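Local coordinates for protein group 3 allergen SMIPP-S YvT004A06 (Sarcoptes scabiei type hominis, PDB 3H7T) that adopts the trypsin fold but is an inactivated scabies mite serine protease paralogue, probably lacking the endopeptidase activity usual in its family, at residues 38-43 and 75-80; 84-89 and 213-218; 131-136 and 181-186. All blocks are in the same frame, centred on the assembly; numbering follows the deposited sequence. Where two conformers were deposited one is given.

Contact 1: residues 38-43 and 75-80; sequences TAAQCV and VRYHPL. With ZN (zinc ion), chain E.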
ATOM      1  N   THR A  38      -1.603  -0.205   5.833  1.00 23.47           N
ATOM      2  CA  THR A  38      -1.337  -1.210   4.803  1.00 24.43           C
ATOM      3  C   THR A  38      -2.669  -1.583   4.134  1.00 24.39           C
ATOM      4  O   THR A  38      -3.688  -0.925   4.382  1.00 24.34           O
ATOM      5  CB  THR A  38      -0.582  -2.447   5.413  1.00 24.56           C
ATOM      6  OG1 THR A  38      -0.148  -3.323   4.372  1.00 26.30           O
ATOM      7  CG2 THR A  38      -1.462  -3.227   6.405  1.00 26.62           C
ATOM      8  N   ALA A  39      -2.667  -2.596   3.267  1.00 23.89           N
ATOM      9  CA  ALA A  39      -3.907  -3.076   2.657  1.00 24.28           C
ATOM     10  C   ALA A  39      -4.614  -4.041   3.595  1.00 24.19           C
ATOM     11  O   ALA A  39      -3.963  -4.800   4.306  1.00 24.70           O
ATOM     12  CB  ALA A  39      -3.624  -3.764   1.326  1.00 23.52           C
ATOM     13  N   ALA A  40      -5.946  -4.025   3.581  1.00 23.46           N
ATOM     14  CA  ALA A  40      -6.730  -4.968   4.385  1.00 22.97           C
ATOM     15  C   ALA A  40      -6.476  -6.430   4.013  1.00 22.73           C
ATOM     16  O   ALA A  40      -6.374  -7.275   4.896  1.00 22.18           O
ATOM     17  CB  ALA A  40      -8.198  -4.647   4.295  1.00 22.29           C
ATOM     18  N   GLN A  41      -6.373  -6.711   2.707  1.00 23.25           N
ATOM     19  CA  GLN A  41      -6.099  -8.062   2.190  1.00 25.19           C
ATOM     20  C   GLN A  41      -4.873  -8.727   2.822  1.00 26.67           C
ATOM     21  O   GLN A  41      -4.703  -9.941   2.720  1.00 28.59           O
ATOM     22  CB  GLN A  41      -5.935  -8.041   0.661  1.00 24.36           C
ATOM     23  CG  GLN A  41      -4.610  -7.416   0.179  1.00 20.78           C
ATOM     24  CD  GLN A  41      -4.541  -7.283  -1.331  1.00 23.44           C
ATOM     25  OE1 GLN A  41      -4.753  -6.196  -1.868  1.00 19.19           O
ATOM     26  NE2 GLN A  41      -4.263  -8.395  -2.029  1.00 15.69           N
ATOM     27  N   CYS A  42      -4.021  -7.923   3.444  1.00 27.65           N
ATOM     28  CA  CYS A  42      -2.781  -8.396   4.044  1.00 29.51           C
ATOM     29  C   CYS A  42      -2.991  -9.017   5.414  1.00 29.78           C
ATOM     30  O   CYS A  42      -2.300  -9.966   5.775  1.00 29.14           O
ATOM     31  CB  CYS A  42      -1.795  -7.233   4.188  1.00 29.85           C
ATOM     32  SG  CYS A  42      -1.368  -6.438   2.622  1.00 41.19           S
ATOM     33  N   VAL A  43      -3.934  -8.471   6.177  1.00 30.71           N
ATOM     34  CA  VAL A  43      -4.002  -8.755   7.612  1.00 31.94           C
ATOM     35  C   VAL A  43      -5.407  -9.072   8.138  1.00 33.11           C
ATOM     36  O   VAL A  43      -5.582  -9.313   9.336  1.00 33.13           O
ATOM     37  CB  VAL A  43      -3.378  -7.597   8.441  1.00 31.66           C
ATOM     38  CG1 VAL A  43      -1.872  -7.445   8.133  1.00 30.11           C
ATOM     39  CG2 VAL A  43      -4.129  -6.281   8.196  1.00 30.04           C
ATOM     40  N   VAL A  75     -11.893  -1.430   8.574  1.00 28.94           N
ATOM     41  CA  VAL A  75     -13.185  -0.732   8.465  1.00 28.04           C
ATOM     42  C   VAL A  75     -13.983  -1.195   7.243  1.00 27.77           C
ATOM     43  O   VAL A  75     -13.917  -0.587   6.170  1.00 29.02           O
ATOM     44  CB  VAL A  75     -13.020   0.817   8.465  1.00 27.97           C
ATOM     45  CG1 VAL A  75     -14.388   1.515   8.596  1.00 24.95           C
ATOM     46  CG2 VAL A  75     -12.088   1.263   9.582  1.00 27.01           C
ATOM     47  N   ARG A  76     -14.728  -2.285   7.427  1.00 27.04           N
ATOM     48  CA  ARG A  76     -15.654  -2.831   6.420  1.00 25.70           C
ATOM     49  C   ARG A  76     -14.986  -3.334   5.129  1.00 24.98           C
ATOM     50  O   ARG A  76     -15.517  -3.157   4.027  1.00 23.65           O
ATOM     51  CB  ARG A  76     -16.797  -1.840   6.119  1.00 26.11           C
ATOM     52  CG  ARG A  76     -17.572  -1.365   7.369  1.00 24.35           C
ATOM     53  CD  ARG A  76     -18.178  -2.550   8.133  1.00 21.51           C
ATOM     54  NE  ARG A  76     -19.088  -3.326   7.290  1.00 25.36           N
ATOM     55  CZ  ARG A  76     -19.479  -4.572   7.544  1.00 29.92           C
ATOM     56  NH1 ARG A  76     -20.308  -5.190   6.709  1.00 29.44           N
ATOM     57  NH2 ARG A  76     -19.044  -5.205   8.628  1.00 33.06           N
ATOM     58  N   TYR A  77     -13.829  -3.981   5.261  1.00 25.11           N
ATOM     59  CA  TYR A  77     -13.204  -4.607   4.096  1.00 24.97           C
ATOM     60  C   TYR A  77     -14.149  -5.633   3.479  1.00 24.87           C
ATOM     61  O   TYR A  77     -14.687  -6.483   4.188  1.00 24.93           O
ATOM     62  CB  TYR A  77     -11.881  -5.279   4.468  1.00 25.28           C
ATOM     63  CG  TYR A  77     -11.224  -6.018   3.319  1.00 25.19           C
ATOM     64  CD1 TYR A  77     -11.021  -5.397   2.081  1.00 23.55           C
ATOM     65  CD2 TYR A  77     -10.767  -7.326   3.482  1.00 27.55           C
ATOM     66  CE1 TYR A  77     -10.402  -6.073   1.031  1.00 24.30           C
ATOM     67  CE2 TYR A  77     -10.145  -8.013   2.435  1.00 28.31           C
ATOM     68  CZ  TYR A  77      -9.969  -7.380   1.222  1.00 24.64           C
ATOM     69  OH  TYR A  77      -9.367  -8.048   0.198  1.00 24.98           O
ATOM     70  N   HIS A  78     -14.370  -5.528   2.170  1.00 24.41           N
ATOM     71  CA  HIS A  78     -15.185  -6.501   1.451  1.00 25.13           C
ATOM     72  C   HIS A  78     -14.311  -7.283   0.473  1.00 25.78           C
ATOM     73  O   HIS A  78     -14.019  -6.792  -0.619  1.00 24.84           O
ATOM     74  CB  HIS A  78     -16.351  -5.818   0.724  1.00 25.16           C
ATOM     75  CG  HIS A  78     -17.319  -5.146   1.646  1.00 27.51           C
ATOM     76  ND1 HIS A  78     -17.853  -5.778   2.748  1.00 30.34           N
ATOM     77  CD2 HIS A  78     -17.847  -3.901   1.633  1.00 28.51           C
ATOM     78  CE1 HIS A  78     -18.665  -4.949   3.377  1.00 32.29           C
ATOM     79  NE2 HIS A  78     -18.679  -3.804   2.722  1.00 26.32           N
ATOM     80  N   PRO A  79     -13.890  -8.507   0.861  1.00 26.54           N
ATOM     81  CA  PRO A  79     -12.887  -9.188   0.025  1.00 27.98           C
ATOM     82  C   PRO A  79     -13.370  -9.526  -1.385  1.00 28.62           C
ATOM     83  O   PRO A  79     -12.547  -9.636  -2.285  1.00 29.73           O
ATOM     84  CB  PRO A  79     -12.526 -10.458   0.822  1.00 27.56           C
ATOM     85  CG  PRO A  79     -13.568 -10.610   1.861  1.00 27.91           C
ATOM     86  CD  PRO A  79     -14.215  -9.261   2.086  1.00 26.12           C
ATOM     87  N   LEU A  80     -14.680  -9.666  -1.586  1.00 29.14           N
ATOM     88  CA  LEU A  80     -15.204 -10.022  -2.912  1.00 29.63           C
ATOM     89  C   LEU A  80     -14.966  -8.934  -3.954  1.00 29.66           C
ATOM     90  O   LEU A  80     -14.563  -9.218  -5.084  1.00 30.32           O
ATOM     91  CB  LEU A  80     -16.688 -10.392  -2.847  1.00 30.69           C
ATOM     92  CG  LEU A  80     -17.048 -11.737  -2.205  1.00 34.99           C
ATOM     93  CD1 LEU A  80     -18.562 -11.925  -2.187  1.00 37.29           C
ATOM     94  CD2 LEU A  80     -16.352 -12.911  -2.901  1.00 37.25           C
TER
HETATM   95 ZN    ZN E 238     -20.005  -2.084   2.504  1.00 39.19          ZN
HETATM   96  O   HOH W   1     -20.244  -1.659   0.476  1.00 19.19           O
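Ala-40 and Tyr-77 approach to 6.5 Å between their CA atoms where a short helical turn, with Cys-42 N bonded back to Ala-39 O and Val-43 N to Ala-40 O, meets an irregular loop. The turn carries the Thr-Ala-Ala-Xxx-Cys motif of the chymotrypsin fold, with Gln-41 where active relatives have the catalytic histidine. The contact across it is a CH-pi interaction. Tyr-77 has CG anti to its own N (chi1 177°), which sends the ring out from the loop to lie against the turn. The methyl CB of Ala-40 sits over one face, 3.8 Å from the ring centroid and 23° off the ring normal, with Tyr-77 CG as its nearest atom at 3.5 Å. Farther along the same face lies Gln-41 N, and beyond the rim the hydroxyl OH of Tyr-77 touches Gln-41 CB at 3.5 Å. Pro-79 N backs the opposite face over its centre, so the ring is layered between the turn and its own loop. The amide of Gln-41 leads away from the tyrosine: OE1 is bonded to Asn-85 ND2 and NE2 to Tyr-202 O, which fixes both ends of the group. Cys-42 anchors the turn from elsewhere through its disulfide to Cys-26. On the outer side of the loop, His-78 turns from the contact. Arg-76 O lies 3.4 Å above the plane of the His-78 imidazole, over its centre, while NE2 of His-78 binds a zinc ion at 2.2 Å and a water joins the same metal at 2.1 Å.

Contact 2: residues 84-89 and 213-218; sequences NNYAVI and VFLRVG
Tyr-86 holds CG between its backbone N and carbonyl carbon (chi1 66°), and Leu-215 holds CG anti to its N (chi1 -175°); these two turns of the side chains bring the flank of the tyrosine and the branched end of the leucine together. Both methyls of Leu-215 take part. CD1 meets Tyr-86 CD2 at 3.6 Å, coming at the ring obliquely, while CD2 rests on Tyr-86 CB at 3.8 Å, so the fork of the leucine spans the root of the aromatic side chain. CD1 also packs on the main chain, 3.5 Å from Asn-85 N and 4.0 Å from Asn-84 C. That backbone is bent by an inverse gamma turn centred on Asn-85, closed by Tyr-86 N to Asn-84 O at 2.9 Å. The contact is buried, and its side-chain part is apolar. Asn-85 stands where active trypsin-like enzymes have the triad aspartate, and its ND2 is bonded to OE1 of Gln-41, which fills the histidine position; an amide pair thus takes the place of the Asp-His pair. The Tyr-86 ring also meets that of Tyr-220 with planes at about 45°, and Asp-223 and Ile-224 of helix 221-228 touch it. The contact joins the lead-in to strand 87-91, which runs between strands 35-38 and 65-74 of one barrel, to strand 212-216, which lies between 169-172 and 195-200 of the other sheet.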
ATOM      1  N   ASN A  84     -12.821  -0.913   0.222  1.00 24.68           N
ATOM      2  CA  ASN A  84     -12.294  -0.442   1.507  1.00 23.65           C
ATOM      3  C   ASN A  84     -11.072  -1.255   1.930  1.00 22.01           C
ATOM      4  O   ASN A  84     -10.925  -1.621   3.095  1.00 19.27           O
ATOM      5  CB  ASN A  84     -13.378  -0.503   2.591  1.00 24.39           C
ATOM      6  CG  ASN A  84     -14.733  -0.018   2.096  1.00 26.32           C
ATOM      7  OD1 ASN A  84     -14.838   1.017   1.432  1.00 26.45           O
ATOM      8  ND2 ASN A  84     -15.777  -0.781   2.402  1.00 25.93           N
ATOM      9  N   ASN A  85     -10.195  -1.516   0.961  1.00 21.74           N
ATOM     10  CA  ASN A  85      -9.035  -2.376   1.158  1.00 21.29           C
ATOM     11  C   ASN A  85      -7.879  -1.630   1.840  1.00 21.60           C
ATOM     12  O   ASN A  85      -6.841  -1.363   1.231  1.00 20.82           O
ATOM     13  CB  ASN A  85      -8.625  -2.967  -0.200  1.00 21.39           C
ATOM     14  CG  ASN A  85      -7.472  -3.953  -0.109  1.00 20.97           C
ATOM     15  OD1 ASN A  85      -7.093  -4.410   0.970  1.00 18.75           O
ATOM     16  ND2 ASN A  85      -6.904  -4.281  -1.265  1.00 18.68           N
ATOM     17  N   TYR A  86      -8.080  -1.281   3.109  1.00 21.84           N
ATOM     18  CA  TYR A  86      -7.008  -0.723   3.933  1.00 21.80           C
ATOM     19  C   TYR A  86      -7.088  -1.249   5.362  1.00 22.98           C
ATOM     20  O   TYR A  86      -8.162  -1.644   5.840  1.00 23.24           O
ATOM     21  CB  TYR A  86      -7.032   0.809   3.911  1.00 22.34           C
ATOM     22  CG  TYR A  86      -8.268   1.407   4.563  1.00 24.65           C
ATOM     23  CD1 TYR A  86      -8.211   1.930   5.851  1.00 26.97           C
ATOM     24  CD2 TYR A  86      -9.487   1.445   3.889  1.00 23.78           C
ATOM     25  CE1 TYR A  86      -9.343   2.476   6.458  1.00 28.54           C
ATOM     26  CE2 TYR A  86     -10.625   1.981   4.487  1.00 25.76           C
ATOM     27  CZ  TYR A  86     -10.541   2.500   5.770  1.00 27.28           C
ATOM     28  OH  TYR A  86     -11.657   3.036   6.370  1.00 29.76           O
ATOM     29  N   ALA A  87      -5.940  -1.287   6.031  1.00 23.70           N
ATOM     30  CA  ALA A  87      -5.916  -1.596   7.458  1.00 24.16           C
ATOM     31  C   ALA A  87      -4.920  -0.714   8.173  1.00 24.23           C
ATOM     32  O   ALA A  87      -3.896  -0.328   7.606  1.00 23.93           O
ATOM     33  CB  ALA A  87      -5.598  -3.057   7.698  1.00 23.44           C
ATOM     34  N   VAL A  88      -5.229  -0.384   9.419  1.00 24.72           N
ATOM     35  CA  VAL A  88      -4.301   0.379  10.227  1.00 25.48           C
ATOM     36  C   VAL A  88      -3.783  -0.502  11.344  1.00 26.03           C
ATOM     37  O   VAL A  88      -4.550  -1.161  12.051  1.00 26.60           O
ATOM     38  CB  VAL A  88      -4.915   1.687  10.766  1.00 25.65           C
ATOM     39  CG1 VAL A  88      -3.933   2.395  11.686  1.00 24.06           C
ATOM     40  CG2 VAL A  88      -5.312   2.594   9.604  1.00 26.06           C
ATOM     41  N   ILE A  89      -2.466  -0.521  11.469  1.00 25.97           N
ATOM     42  CA  ILE A  89      -1.797  -1.333  12.461  1.00 27.48           C
ATOM     43  C   ILE A  89      -1.226  -0.416  13.528  1.00 28.15           C
ATOM     44  O   ILE A  89      -0.521   0.548  13.220  1.00 27.56           O
ATOM     45  CB  ILE A  89      -0.672  -2.194  11.824  1.00 27.11           C
ATOM     46  CG1 ILE A  89      -1.252  -3.119  10.743  1.00 28.78           C
ATOM     47  CG2 ILE A  89       0.053  -3.008  12.897  1.00 31.44           C
ATOM     48  CD1 ILE A  89      -0.198  -3.766   9.817  1.00 28.06           C
ATOM     49  N   VAL A 213      -4.233  -1.044  -9.124  1.00 18.28           N
ATOM     50  CA  VAL A 213      -5.280  -0.416  -8.315  1.00 18.61           C
ATOM     51  C   VAL A 213      -4.753   0.013  -6.947  1.00 18.67           C
ATOM     52  O   VAL A 213      -4.048  -0.746  -6.259  1.00 17.28           O
ATOM     53  CB  VAL A 213      -6.508  -1.370  -8.198  1.00 20.17           C
ATOM     54  CG1 VAL A 213      -7.558  -0.846  -7.206  1.00 18.54           C
ATOM     55  CG2 VAL A 213      -7.125  -1.582  -9.581  1.00 16.90           C
ATOM     56  N   PHE A 214      -5.121   1.230  -6.553  1.00 18.79           N
ATOM     57  CA  PHE A 214      -4.626   1.844  -5.342  1.00 20.08           C
ATOM     58  C   PHE A 214      -5.795   2.394  -4.551  1.00 21.49           C
ATOM     59  O   PHE A 214      -6.614   3.139  -5.094  1.00 21.62           O
ATOM     60  CB  PHE A 214      -3.694   3.017  -5.681  1.00 21.09           C
ATOM     61  CG  PHE A 214      -2.407   2.616  -6.347  1.00 20.08           C
ATOM     62  CD1 PHE A 214      -1.246   2.465  -5.594  1.00 18.87           C
ATOM     63  CD2 PHE A 214      -2.347   2.414  -7.735  1.00 18.20           C
ATOM     64  CE1 PHE A 214      -0.042   2.092  -6.200  1.00 20.39           C
ATOM     65  CE2 PHE A 214      -1.148   2.043  -8.345  1.00 17.91           C
ATOM     66  CZ  PHE A 214       0.004   1.876  -7.570  1.00 18.04           C
ATOM     67  N   LEU A 215      -5.857   2.070  -3.264  1.00 21.15           N
ATOM     68  CA  LEU A 215      -6.829   2.708  -2.395  1.00 21.50           C
ATOM     69  C   LEU A 215      -6.630   4.223  -2.449  1.00 20.34           C
ATOM     70  O   LEU A 215      -5.509   4.724  -2.321  1.00 20.26           O
ATOM     71  CB  LEU A 215      -6.707   2.217  -0.955  1.00 22.04           C
ATOM     72  CG  LEU A 215      -7.787   2.775  -0.030  1.00 25.07           C
ATOM     73  CD1 LEU A 215      -8.758   1.665   0.345  1.00 22.71           C
ATOM     74  CD2 LEU A 215      -7.158   3.414   1.205  1.00 24.27           C
ATOM     75  N   ARG A 216      -7.719   4.945  -2.668  1.00 20.26           N
ATOM     76  CA  ARG A 216      -7.678   6.407  -2.649  1.00 20.59           C
ATOM     77  C   ARG A 216      -7.764   6.837  -1.192  1.00 20.59           C
ATOM     78  O   ARG A 216      -8.850   6.830  -0.595  1.00 20.28           O
ATOM     79  CB  ARG A 216      -8.850   6.990  -3.449  1.00 21.63           C
ATOM     80  CG  ARG A 216      -8.608   8.425  -3.939  1.00 25.58           C
ATOM     81  CD  ARG A 216      -9.744   9.386  -3.650  1.00 34.35           C
ATOM     82  NE  ARG A 216     -10.985   9.063  -4.328  1.00 38.06           N
ATOM     83  CZ  ARG A 216     -11.955   9.936  -4.609  1.00 34.05           C
ATOM     84  NH1 ARG A 216     -13.043   9.503  -5.214  1.00 26.21           N
ATOM     85  NH2 ARG A 216     -11.849  11.225  -4.303  1.00 38.94           N
ATOM     86  N   VAL A 217      -6.619   7.208  -0.625  1.00 20.39           N
ATOM     87  CA  VAL A 217      -6.533   7.576   0.788  1.00 20.48           C
ATOM     88  C   VAL A 217      -7.450   8.748   1.154  1.00 21.20           C
ATOM     89  O   VAL A 217      -8.119   8.699   2.180  1.00 21.93           O
ATOM     90  CB  VAL A 217      -5.073   7.848   1.238  1.00 19.28           C
ATOM     91  CG1 VAL A 217      -5.028   8.242   2.716  1.00 21.41           C
ATOM     92  CG2 VAL A 217      -4.209   6.599   1.019  1.00 20.92           C
ATOM     93  N   GLY A 218      -7.501   9.768   0.294  1.00 22.04           N
ATOM     94  CA  GLY A 218      -8.417  10.906   0.450  1.00 22.24           C
ATOM     95  C   GLY A 218      -9.846  10.525   0.805  1.00 22.52           C
ATOM     96  O   GLY A 218     -10.487  11.174   1.660  1.00 21.69           O
TER

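Contact 3: residues 131-136 and 181-186; sequences KSLEYS and IGYGDA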
ATOM      1  N   LYS A 131       6.039 -13.313 -14.161  1.00 32.87           N
ATOM      2  CA  LYS A 131       6.133 -14.771 -14.086  1.00 32.22           C
ATOM      3  C   LYS A 131       6.472 -15.291 -12.694  1.00 30.63           C
ATOM      4  O   LYS A 131       6.071 -16.392 -12.328  1.00 31.50           O
ATOM      5  CB  LYS A 131       7.108 -15.319 -15.127  1.00 31.05           C
ATOM      6  CG  LYS A 131       6.520 -15.293 -16.514  1.00 32.30           C
ATOM      7  CD  LYS A 131       7.399 -15.988 -17.516  1.00 28.13           C
ATOM      8  CE  LYS A 131       6.816 -15.830 -18.897  1.00 28.68           C
ATOM      9  NZ  LYS A 131       7.588 -16.577 -19.929  1.00 35.16           N
ATOM     10  N   SER A 132       7.198 -14.489 -11.922  1.00 29.01           N
ATOM     11  CA  SER A 132       7.637 -14.900 -10.592  0.50 28.05           C
ATOM     12  C   SER A 132       6.756 -14.337  -9.490  1.00 26.68           C
ATOM     13  O   SER A 132       6.325 -13.188  -9.542  1.00 27.31           O
ATOM     14  CB  SER A 132       9.096 -14.507 -10.361  0.50 28.08           C
ATOM     15  OG  SER A 132       9.332 -13.170 -10.768  0.50 32.28           O
ATOM     16  N   LEU A 133       6.480 -15.166  -8.496  1.00 25.56           N
ATOM     17  CA  LEU A 133       5.762 -14.723  -7.310  1.00 24.80           C
ATOM     18  C   LEU A 133       6.742 -14.419  -6.170  1.00 23.78           C
ATOM     19  O   LEU A 133       6.326 -14.073  -5.075  1.00 24.32           O
ATOM     20  CB  LEU A 133       4.735 -15.778  -6.882  1.00 24.93           C
ATOM     21  CG  LEU A 133       3.535 -16.010  -7.808  1.00 26.84           C
ATOM     22  CD1 LEU A 133       2.759 -17.236  -7.371  1.00 33.12           C
ATOM     23  CD2 LEU A 133       2.607 -14.787  -7.835  1.00 23.64           C
ATOM     24  N   GLU A 134       8.048 -14.540  -6.432  1.00 23.92           N
ATOM     25  CA  GLU A 134       9.065 -14.280  -5.390  1.00 21.66           C
ATOM     26  C   GLU A 134       9.202 -12.775  -5.142  1.00 21.40           C
ATOM     27  O   GLU A 134       9.118 -11.982  -6.087  1.00 21.46           O
ATOM     28  CB  GLU A 134      10.423 -14.863  -5.786  1.00 21.39           C
ATOM     29  CG  GLU A 134      10.463 -16.395  -5.967  1.00 18.06           C
ATOM     30  CD  GLU A 134      10.207 -17.166  -4.672  1.00 25.09           C
ATOM     31  OE1 GLU A 134      10.734 -16.759  -3.611  1.00 28.87           O
ATOM     32  OE2 GLU A 134       9.481 -18.186  -4.720  1.00 27.94           O
ATOM     33  N   TYR A 135       9.440 -12.390  -3.888  1.00 20.52           N
ATOM     34  CA  TYR A 135       9.584 -10.977  -3.520  1.00 21.15           C
ATOM     35  C   TYR A 135      10.973 -10.451  -3.877  1.00 21.66           C
ATOM     36  O   TYR A 135      11.908 -11.228  -4.090  1.00 20.68           O
ATOM     37  CB  TYR A 135       9.328 -10.753  -2.028  1.00 21.29           C
ATOM     38  CG  TYR A 135       8.080 -11.403  -1.493  1.00 22.59           C
ATOM     39  CD1 TYR A 135       6.813 -11.056  -1.984  1.00 28.38           C
ATOM     40  CD2 TYR A 135       8.159 -12.358  -0.484  1.00 24.72           C
ATOM     41  CE1 TYR A 135       5.665 -11.672  -1.489  1.00 25.86           C
ATOM     42  CE2 TYR A 135       7.027 -12.975   0.019  1.00 25.56           C
ATOM     43  CZ  TYR A 135       5.783 -12.627  -0.487  1.00 28.31           C
ATOM     44  OH  TYR A 135       4.666 -13.234   0.023  1.00 30.20           O
ATOM     45  N   SER A 136      11.092  -9.130  -3.956  1.00 20.23           N
ATOM     46  CA  SER A 136      12.388  -8.489  -4.159  1.00 20.95           C
ATOM     47  C   SER A 136      13.076  -8.333  -2.801  1.00 20.82           C
ATOM     48  O   SER A 136      12.451  -7.889  -1.849  1.00 20.44           O
ATOM     49  CB  SER A 136      12.194  -7.113  -4.805  1.00 20.69           C
ATOM     50  OG  SER A 136      13.430  -6.445  -4.977  1.00 19.30           O
ATOM     51  N   ILE A 181       2.062  -3.134 -10.078  1.00 19.18           N
ATOM     52  CA  ILE A 181       2.160  -3.686  -8.731  1.00 17.74           C
ATOM     53  C   ILE A 181       2.406  -5.198  -8.863  1.00 18.71           C
ATOM     54  O   ILE A 181       1.693  -5.880  -9.597  1.00 18.49           O
ATOM     55  CB  ILE A 181       0.868  -3.361  -7.932  1.00 19.21           C
ATOM     56  CG1 ILE A 181       0.827  -1.863  -7.593  1.00 13.60           C
ATOM     57  CG2 ILE A 181       0.693  -4.253  -6.670  1.00 18.80           C
ATOM     58  CD1 ILE A 181       1.976  -1.384  -6.648  1.00 19.03           C
ATOM     59  N   GLY A 182       3.439  -5.698  -8.185  1.00 19.63           N
ATOM     60  CA  GLY A 182       3.753  -7.126  -8.182  1.00 21.30           C
ATOM     61  C   GLY A 182       3.214  -7.831  -6.952  1.00 20.75           C
ATOM     62  O   GLY A 182       2.705  -7.189  -6.035  1.00 20.52           O
ATOM     63  N   TYR A 183       3.317  -9.159  -6.937  1.00 21.54           N
ATOM     64  CA  TYR A 183       2.922  -9.964  -5.775  1.00 20.89           C
ATOM     65  C   TYR A 183       3.828  -9.577  -4.621  1.00 19.75           C
ATOM     66  O   TYR A 183       5.040  -9.536  -4.783  1.00 20.55           O
ATOM     67  CB  TYR A 183       3.042 -11.465  -6.079  1.00 21.47           C
ATOM     68  CG  TYR A 183       2.607 -12.380  -4.948  1.00 26.17           C
ATOM     69  CD1 TYR A 183       1.262 -12.699  -4.764  1.00 26.11           C
ATOM     70  CD2 TYR A 183       3.546 -12.943  -4.075  1.00 29.48           C
ATOM     71  CE1 TYR A 183       0.855 -13.546  -3.734  1.00 34.31           C
ATOM     72  CE2 TYR A 183       3.147 -13.802  -3.035  1.00 28.39           C
ATOM     73  CZ  TYR A 183       1.798 -14.093  -2.876  1.00 31.19           C
ATOM     74  OH  TYR A 183       1.382 -14.921  -1.866  1.00 34.82           O
ATOM     75  N   GLY A 184       3.237  -9.292  -3.461  1.00 18.40           N
ATOM     76  CA  GLY A 184       3.980  -8.712  -2.345  1.00 20.05           C
ATOM     77  C   GLY A 184       3.925  -7.189  -2.226  1.00 19.30           C
ATOM     78  O   GLY A 184       4.377  -6.620  -1.226  1.00 20.12           O
ATOM     79  N   ASP A 185       3.382  -6.526  -3.242  1.00 19.47           N
ATOM     80  CA  ASP A 185       3.295  -5.059  -3.261  1.00 19.90           C
ATOM     81  C   ASP A 185       1.979  -4.494  -2.735  1.00 21.46           C
ATOM     82  O   ASP A 185       1.797  -3.273  -2.735  1.00 22.05           O
ATOM     83  CB  ASP A 185       3.523  -4.506  -4.676  1.00 19.10           C
ATOM     84  CG  ASP A 185       4.989  -4.461  -5.073  1.00 23.38           C
ATOM     85  OD1 ASP A 185       5.854  -4.121  -4.231  1.00 20.84           O
ATOM     86  OD2 ASP A 185       5.272  -4.745  -6.260  1.00 26.06           O
ATOM     87  N   ALA A 186       1.056  -5.348  -2.297  1.00 20.42           N
ATOM     88  CA  ALA A 186      -0.144  -4.839  -1.624  1.00 21.54           C
ATOM     89  C   ALA A 186       0.297  -4.024  -0.416  1.00 21.51           C
ATOM     90  O   ALA A 186       1.212  -4.425   0.313  1.00 20.36           O
ATOM     91  CB  ALA A 186      -1.081  -5.980  -1.198  1.00 20.35           C
TER
HETATM   92  O   HOH W   2       3.765 -15.872   0.003  1.00 50.57           O
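Leu-133 packs its CD2 methyl against Tyr-183, 3.8 Å from both CB and CG, crossing the base of the tyrosine at a slant. The rings of Tyr-135 and Tyr-183 pair rim to rim, neither over the face of the other, their planes only 6° apart. Tyr-135 CE1 lies 3.5 Å from the CA of Gly-184, a glycine that lets the ring come up to the main chain; it has a positive phi (95°) as third residue of a type II turn from Gly-182 to Asp-185. Leu-133 O, a carbonyl oxygen, lies obliquely near the ring CH of Tyr-183, 3.2 Å from CD2. Among polar links, one water bridges the hydroxyls, 2.8 Å from Tyr-135 OH and 3.2 Å from Tyr-183 OH, and Tyr-135 OH is bonded to Phe-25 N as well. Within the turn, Gly-182 N gives a bond to the anti lone pair of Asp-185 OD2, an oxygen also bonded to the N-terminal Ile-1 N, the pairing characteristic of activated trypsin-like folds. Gly-184 corresponds to the oxyanion-hole glycine of active relatives, Ala-186 to their nucleophilic serine. The contact joins the loop between strands 119-124 and 140-147 to that between 169-172 and 189-192, with Ala-186 touching helix 40-43.

From the N terminus, contact 1 closes first, folding the chain back across 31 residues that include strands 51-55 and 65-74 of the first barrel. Contact 2 opens after it and spans 123 residues, drawing the approach to strand 87-91 against strand 212-216 and so tying the two sheets together. Contact 3 is nested inside that long loop and joins two loops of the second sheet; none of the three cross. Their segments, rather than the contacts themselves, meet near the cleft between the sheets: Thr-38 O is probably bonded to Ala-87 N, Ala-186 packs on Gln-41 and Cys-42, and Ile-181 meets Phe-214. Gln-41, Asn-85 and Ala-186, one from each contact, stand at the triad histidine, aspartate and serine positions.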